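Putative metal-dependent phosphoesterase (Bifidobacterium adolescentis, PDB 3O0F) hydrolyses phosphate esters in a metal-dependent way, binds iron, zinc and AMP, and may act as a 5'-3' exonuclease. Local coordinates at residues V232-G236 and P268-N274; H86-Y92 and G197-H203. All coordinates share one frame; numbering follows the deposited sequence.

Overall arrangement
Following the chain from the N terminus, residues 86-92 form the end of strand 83-90 and the two residues after it. After a largely helical excursion of 104 residues, interaction 2 closes when 197-203 runs back antiparallel beside them in the central sheet. The chain then passes through helix 216-225 to strand 229-233, the next strand of that sheet, where interaction 1 opens. Residues 268-274, in the loop between strand 255-258 and helix 278-287, close this second, shorter loop. The two contacts follow in series, neither nested nor crossed, with centres about 17 Å apart. They meet where H234 packs on the iron ligand H203; interaction 2 thus supplies metal ligands and interaction 1 flanks the site.

Interaction 1. Residues V232-G236 and P268-N274; sequences VWHRG and PNGLGEN. With EDO (1,2-ethanediol), chain G.
E273 OE1 is gripped by two donors, R235 NH2 at 2.8 Å and the backbone G270 N at 3.0 Å. The arginine comes side-on: while NH2 serves OE1, its NE reaches E273 OE2 at 2.9 Å, and this paired salt bridge has nearly straight N-H bonds on the syn side of both oxygens. Guanidinium and carboxylate are almost coplanar, 9° apart, whereas G270 N approaches from above the carboxylate plane. That last bond spans a type II beta turn from G270 to E273, so the glutamate braces its own turn as it holds the arginine. The bend of R235 at chi3 (56°) also lays its guanidinium against the N269 amide, whose CG lies 3.6 Å from R235 NE with the planes 24° apart. In this PHP domain the contact joins W233 and the residues that follow it to the loop between strand 255-258 and helix 278-287, near the metal centre. N269 ND2 is bonded to S260 O, and H234 NE2 to D261, an iron ligand, which makes H234 a second-shell residue. A water accepts from R235 N at 2.9 Å and sits between E273 OE2 and N274 OD1, linking the R235 backbone to the side chains of E273 and N274. Beyond it, N274 CB packs closely on W233, 3.1 Å from W233 O, with its amide nitrogen ND2 lying 3.7 Å from W233 CB.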
loop_
_atom_site.group_PDB
_atom_site.type_symbol
_atom_site.label_atom_id
_atom_site.label_comp_id
_atom_site.label_asym_id
_atom_site.label_seq_id
_atom_site.Cartn_x
_atom_site.Cartn_y
_atom_site.Cartn_z
ATOM N N VAL A 232 -7.514 -3.013 -10.489
ATOM C CA VAL A 232 -8.790 -2.591 -10.967
ATOM C C VAL A 232 -9.867 -2.770 -9.928
ATOM O O VAL A 232 -10.722 -1.862 -9.722
ATOM C CB VAL A 232 -9.199 -3.336 -12.292
ATOM C CG1 VAL A 232 -10.625 -2.942 -12.696
ATOM C CG2 VAL A 232 -8.181 -3.009 -13.408
ATOM N N TRP A 233 -9.847 -3.922 -9.268
ATOM C CA TRP A 233 -10.917 -4.257 -8.335
ATOM C C TRP A 233 -10.552 -3.677 -6.975
ATOM O O TRP A 233 -9.852 -4.306 -6.174
ATOM C CB TRP A 233 -11.145 -5.751 -8.277
ATOM C CG TRP A 233 -11.080 -6.443 -9.624
ATOM C CD1 TRP A 233 -10.238 -7.434 -9.981
ATOM C CD2 TRP A 233 -11.921 -6.192 -10.750
ATOM N NE1 TRP A 233 -10.510 -7.840 -11.278
ATOM C CE2 TRP A 233 -11.530 -7.079 -11.773
ATOM C CE3 TRP A 233 -12.987 -5.307 -10.988
ATOM C CZ2 TRP A 233 -12.155 -7.099 -13.034
ATOM C CZ3 TRP A 233 -13.615 -5.324 -12.233
ATOM C CH2 TRP A 233 -13.193 -6.222 -13.240
ATOM N N HIS A 234 -11.025 -2.452 -6.735
ATOM C CA HIS A 234 -10.664 -1.682 -5.546
ATOM C C HIS A 234 -11.795 -0.699 -5.307
ATOM O O HIS A 234 -12.319 -0.107 -6.242
ATOM C CB HIS A 234 -9.351 -0.951 -5.758
ATOM C CG HIS A 234 -8.826 -0.226 -4.543
ATOM N ND1 HIS A 234 -9.312 0.992 -4.135
ATOM C CD2 HIS A 234 -7.813 -0.526 -3.693
ATOM C CE1 HIS A 234 -8.664 1.391 -3.055
ATOM N NE2 HIS A 234 -7.734 0.498 -2.777
ATOM N N ARG A 235 -12.174 -0.528 -4.052
ATOM C CA ARG A 235 -13.320 0.334 -3.720
ATOM C C ARG A 235 -13.134 1.798 -4.149
ATOM O O ARG A 235 -14.129 2.471 -4.384
ATOM C CB ARG A 235 -13.648 0.270 -2.223
ATOM C CG ARG A 235 -12.612 0.939 -1.278
ATOM C CD ARG A 235 -13.264 1.339 0.032
ATOM N NE ARG A 235 -13.915 0.195 0.694
ATOM C CZ ARG A 235 -14.850 0.292 1.643
ATOM N NH1 ARG A 235 -15.278 1.462 2.091
ATOM N NH2 ARG A 235 -15.343 -0.795 2.161
ATOM N N GLY A 236 -11.897 2.260 -4.292
ATOM C CA GLY A 236 -11.593 3.606 -4.810
ATOM C C GLY A 236 -11.708 3.844 -6.327
ATOM O O GLY A 236 -11.660 5.009 -6.795
ATOM N N PRO A 268 -12.659 1.476 7.029
ATOM C CA PRO A 268 -13.821 0.608 6.869
ATOM C C PRO A 268 -13.595 -0.602 5.933
ATOM O O PRO A 268 -14.386 -1.560 5.987
ATOM C CB PRO A 268 -14.857 1.554 6.272
ATOM C CG PRO A 268 -14.054 2.544 5.518
ATOM C CD PRO A 268 -12.813 2.748 6.291
ATOM N N ASN A 269 -12.533 -0.583 5.121
ATOM C CA ASN A 269 -12.257 -1.652 4.096
ATOM C C ASN A 269 -12.231 -3.052 4.743
ATOM O O ASN A 269 -11.497 -3.294 5.713
ATOM C CB ASN A 269 -10.915 -1.377 3.375
ATOM C CG ASN A 269 -10.913 -0.076 2.667
ATOM O OD1 ASN A 269 -11.409 0.919 3.216
ATOM N ND2 ASN A 269 -10.396 -0.040 1.454
ATOM N N GLY A 270 -13.083 -3.943 4.249
ATOM C CA GLY A 270 -13.144 -5.322 4.726
ATOM C C GLY A 270 -12.150 -6.244 4.058
ATOM O O GLY A 270 -11.978 -6.207 2.842
ATOM N N LEU A 271 -11.520 -7.101 4.861
ATOM C CA LEU A 271 -10.537 -8.037 4.371
ATOM C C LEU A 271 -11.272 -8.870 3.371
ATOM O O LEU A 271 -12.391 -9.303 3.637
ATOM C CB LEU A 271 -9.983 -8.938 5.484
ATOM C CG LEU A 271 -8.834 -9.917 5.164
ATOM C CD1 LEU A 271 -7.639 -9.209 4.568
ATOM C CD2 LEU A 271 -8.429 -10.628 6.497
ATOM N N GLY A 272 -10.694 -9.017 2.196
ATOM C CA GLY A 272 -11.317 -9.831 1.172
ATOM C C GLY A 272 -12.397 -9.201 0.342
ATOM O O GLY A 272 -12.969 -9.881 -0.506
ATOM N N GLU A 273 -12.677 -7.915 0.522
ATOM C CA GLU A 273 -13.804 -7.283 -0.199
ATOM C C GLU A 273 -13.572 -7.172 -1.706
ATOM O O GLU A 273 -14.517 -6.998 -2.452
ATOM C CB GLU A 273 -14.108 -5.878 0.346
ATOM C CG GLU A 273 -13.135 -4.786 -0.055
ATOM C CD GLU A 273 -13.446 -3.400 0.586
ATOM O OE1 GLU A 273 -14.262 -3.326 1.543
ATOM O OE2 GLU A 273 -12.819 -2.393 0.168
ATOM N N ASN A 274 -12.312 -7.170 -2.136
ATOM C CA ASN A 274 -11.976 -7.295 -3.562
ATOM C C ASN A 274 -10.776 -8.203 -3.668
ATOM O O ASN A 274 -9.936 -8.289 -2.732
ATOM C CB ASN A 274 -11.653 -5.921 -4.234
ATOM C CG ASN A 274 -12.890 -5.145 -4.617
ATOM O OD1 ASN A 274 -13.142 -4.036 -4.084
ATOM N ND2 ASN A 274 -13.681 -5.699 -5.548
HETATM C C1 EDO G . -11.914 -8.129 8.387
HETATM O O1 EDO G . -12.059 -6.869 7.649
HETATM C C2 EDO G . -11.816 -7.963 9.905
HETATM O O2 EDO G . -10.512 -7.487 10.334
HETATM O O HOH W 1 -11.402 -2.575 -2.177
#

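Interaction 2. Residues H86-Y92 and G197-H203; sequences HMLAFQY and GVVVAAH. With FE (Fe (III) ion), chain D.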
loop_
_atom_site.group_PDB
_atom_site.type_symbol
_atom_site.label_atom_id
_atom_site.label_comp_id
_atom_site.label_asym_id
_atom_site.label_seq_id
_atom_site.Cartn_x
_atom_site.Cartn_y
_atom_site.Cartn_z
ATOM N N HIS A 86 0.672 5.275 -5.891
ATOM C CA HIS A 86 1.102 4.168 -5.075
ATOM C C HIS A 86 1.305 2.944 -5.981
ATOM O O HIS A 86 0.453 2.634 -6.829
ATOM C CB HIS A 86 0.050 3.924 -3.986
ATOM C CG HIS A 86 0.063 4.964 -2.900
ATOM N ND1 HIS A 86 -0.585 4.801 -1.696
ATOM C CD2 HIS A 86 0.690 6.165 -2.823
ATOM C CE1 HIS A 86 -0.384 5.864 -0.937
ATOM N NE2 HIS A 86 0.390 6.706 -1.595
HETATM N N MSE A 87 2.457 2.300 -5.814
HETATM C CA MSE A 87 2.858 1.158 -6.621
HETATM C C MSE A 87 2.935 -0.055 -5.711
HETATM O O MSE A 87 3.653 -0.032 -4.725
HETATM C CB MSE A 87 4.250 1.375 -7.173
HETATM C CG MSE A 87 4.401 2.719 -7.908
HETATM SE SE MSE A 87 3.983 2.644 -9.789
HETATM C CE MSE A 87 3.089 0.942 -10.014
ATOM N N LEU A 88 2.276 -1.131 -6.091
ATOM C CA LEU A 88 2.372 -2.396 -5.384
ATOM C C LEU A 88 3.503 -3.200 -6.055
ATOM O O LEU A 88 3.525 -3.326 -7.288
ATOM C CB LEU A 88 1.037 -3.135 -5.506
ATOM C CG LEU A 88 -0.183 -2.556 -4.794
ATOM C CD1 LEU A 88 -1.429 -3.280 -5.269
ATOM C CD2 LEU A 88 -0.097 -2.626 -3.274
ATOM N N ALA A 89 4.420 -3.710 -5.234
ATOM C CA ALA A 89 5.614 -4.440 -5.674
ATOM C C ALA A 89 5.591 -5.784 -5.013
ATOM O O ALA A 89 5.519 -5.866 -3.794
ATOM C CB ALA A 89 6.867 -3.712 -5.267
ATOM N N PHE A 90 5.585 -6.841 -5.805
ATOM C CA PHE A 90 5.499 -8.180 -5.232
ATOM C C PHE A 90 6.702 -9.038 -5.653
ATOM O O PHE A 90 7.215 -8.916 -6.785
ATOM C CB PHE A 90 4.245 -8.894 -5.722
ATOM C CG PHE A 90 2.968 -8.223 -5.311
ATOM C CD1 PHE A 90 2.506 -8.336 -4.002
ATOM C CD2 PHE A 90 2.250 -7.478 -6.221
ATOM C CE1 PHE A 90 1.331 -7.671 -3.606
ATOM C CE2 PHE A 90 1.053 -6.859 -5.856
ATOM C CZ PHE A 90 0.612 -6.952 -4.545
ATOM N N GLN A 91 7.063 -9.941 -4.755
ATOM C CA GLN A 91 8.001 -11.036 -5.051
ATOM C C GLN A 91 9.310 -10.559 -5.640
ATOM O O GLN A 91 9.760 -11.043 -6.684
ATOM C CB GLN A 91 7.318 -12.088 -5.948
ATOM C CG GLN A 91 6.075 -12.741 -5.256
ATOM C CD GLN A 91 6.441 -13.616 -4.062
ATOM O OE1 GLN A 91 5.989 -13.377 -2.940
ATOM N NE2 GLN A 91 7.256 -14.655 -4.307
ATOM N N TYR A 92 9.924 -9.600 -4.967
ATOM C CA TYR A 92 11.244 -9.083 -5.365
ATOM C C TYR A 92 12.269 -9.457 -4.310
ATOM O O TYR A 92 11.906 -9.814 -3.183
ATOM C CB TYR A 92 11.198 -7.578 -5.574
ATOM C CG TYR A 92 10.806 -6.808 -4.369
ATOM C CD1 TYR A 92 11.751 -6.379 -3.462
ATOM C CD2 TYR A 92 9.476 -6.501 -4.131
ATOM C CE1 TYR A 92 11.396 -5.657 -2.354
ATOM C CE2 TYR A 92 9.093 -5.788 -3.010
ATOM C CZ TYR A 92 10.048 -5.360 -2.135
ATOM O OH TYR A 92 9.666 -4.658 -1.030
ATOM N N GLY A 197 11.202 -8.124 -9.241
ATOM C CA GLY A 197 9.807 -8.145 -8.817
ATOM C C GLY A 197 8.772 -7.830 -9.885
ATOM O O GLY A 197 9.074 -7.583 -11.056
ATOM N N VAL A 198 7.533 -7.734 -9.421
ATOM C CA VAL A 198 6.369 -7.496 -10.241
ATOM C C VAL A 198 5.766 -6.226 -9.688
ATOM O O VAL A 198 5.534 -6.082 -8.478
ATOM C CB VAL A 198 5.378 -8.696 -10.172
ATOM C CG1 VAL A 198 4.057 -8.448 -10.991
ATOM C CG2 VAL A 198 6.095 -9.957 -10.629
ATOM N N VAL A 199 5.469 -5.306 -10.585
ATOM C CA VAL A 199 4.993 -3.983 -10.189
ATOM C C VAL A 199 3.613 -3.665 -10.785
ATOM O O VAL A 199 3.355 -3.838 -11.987
ATOM C CB VAL A 199 6.077 -2.856 -10.476
ATOM C CG1 VAL A 199 6.432 -2.797 -11.924
ATOM C CG2 VAL A 199 5.570 -1.509 -9.965
ATOM N N VAL A 200 2.722 -3.180 -9.931
ATOM C CA VAL A 200 1.303 -2.937 -10.294
ATOM C C VAL A 200 0.935 -1.516 -9.825
ATOM O O VAL A 200 1.266 -1.166 -8.719
ATOM C CB VAL A 200 0.404 -4.003 -9.597
ATOM C CG1 VAL A 200 -1.117 -3.666 -9.736
ATOM C CG2 VAL A 200 0.754 -5.438 -10.086
ATOM N N ALA A 201 0.271 -0.708 -10.659
ATOM C CA ALA A 201 -0.208 0.616 -10.240
ATOM C C ALA A 201 -1.476 0.409 -9.353
ATOM O O ALA A 201 -2.436 -0.229 -9.769
ATOM C CB ALA A 201 -0.525 1.509 -11.497
ATOM N N ALA A 202 -1.413 0.896 -8.112
ATOM C CA ALA A 202 -2.497 0.755 -7.111
ATOM C C ALA A 202 -3.606 1.823 -7.312
ATOM O O ALA A 202 -3.308 2.953 -7.669
ATOM C CB ALA A 202 -1.935 0.873 -5.686
ATOM N N HIS A 203 -4.857 1.404 -7.133
ATOM C CA HIS A 203 -6.102 2.228 -7.221
ATOM C C HIS A 203 -5.942 3.457 -8.156
ATOM O O HIS A 203 -6.079 4.612 -7.728
ATOM C CB HIS A 203 -6.540 2.645 -5.789
ATOM C CG HIS A 203 -5.412 3.145 -4.928
ATOM N ND1 HIS A 203 -4.760 4.342 -5.172
ATOM C CD2 HIS A 203 -4.813 2.613 -3.831
ATOM C CE1 HIS A 203 -3.804 4.522 -4.271
ATOM N NE2 HIS A 203 -3.810 3.483 -3.452
HETATM FE FE FE D . -2.523 3.337 -1.560
HETATM O O HOH W 2 -1.940 5.225 -7.363
HETATM O O HOH W 3 -3.636 1.738 -1.077
#
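H86 turns its CG away from its own carbonyl carbon (chi1 -74°), while H203 holds CG between backbone N and carbonyl carbon (chi1 45°), and these torsions swing the two imidazoles onto one iron of the PHP domain's metal site. H86 ND1 binds the metal at 2.4 Å and H203 NE2 at 2.3 Å; the rings meet obliquely, planes 60° apart, and H86 ND1 lies near the plane of the H203 ring, at its edge. E75 and a water are further ligands of this ion, which clusters with a second iron, also bound by E75, and a zinc; bound AMP touches H86. H86 lies within strand 83-90, and H203 just after strand 198-201, the antiparallel neighbour of that strand in the central sheet. L88 with V200 and F90 with V198 are hydrogen-bonded pairs, each closed by two backbone bonds, and A202 N adds another to H86 O. On the sheet face of L88 and F90, L88 CG packs 4.0 Å from A202 CB, and V200 CG2 comes to the edge of the F90 ring; helix 278-287 covers F90 and V198. On the other face the selenomethionine M87 curls so that CE nears V199 CG2 (3.5 Å), a tight fit beneath helix 185-194. Behind the iron ligands a water accepts from H86 N at 3.0 Å and donates to A202 O at 2.7 Å.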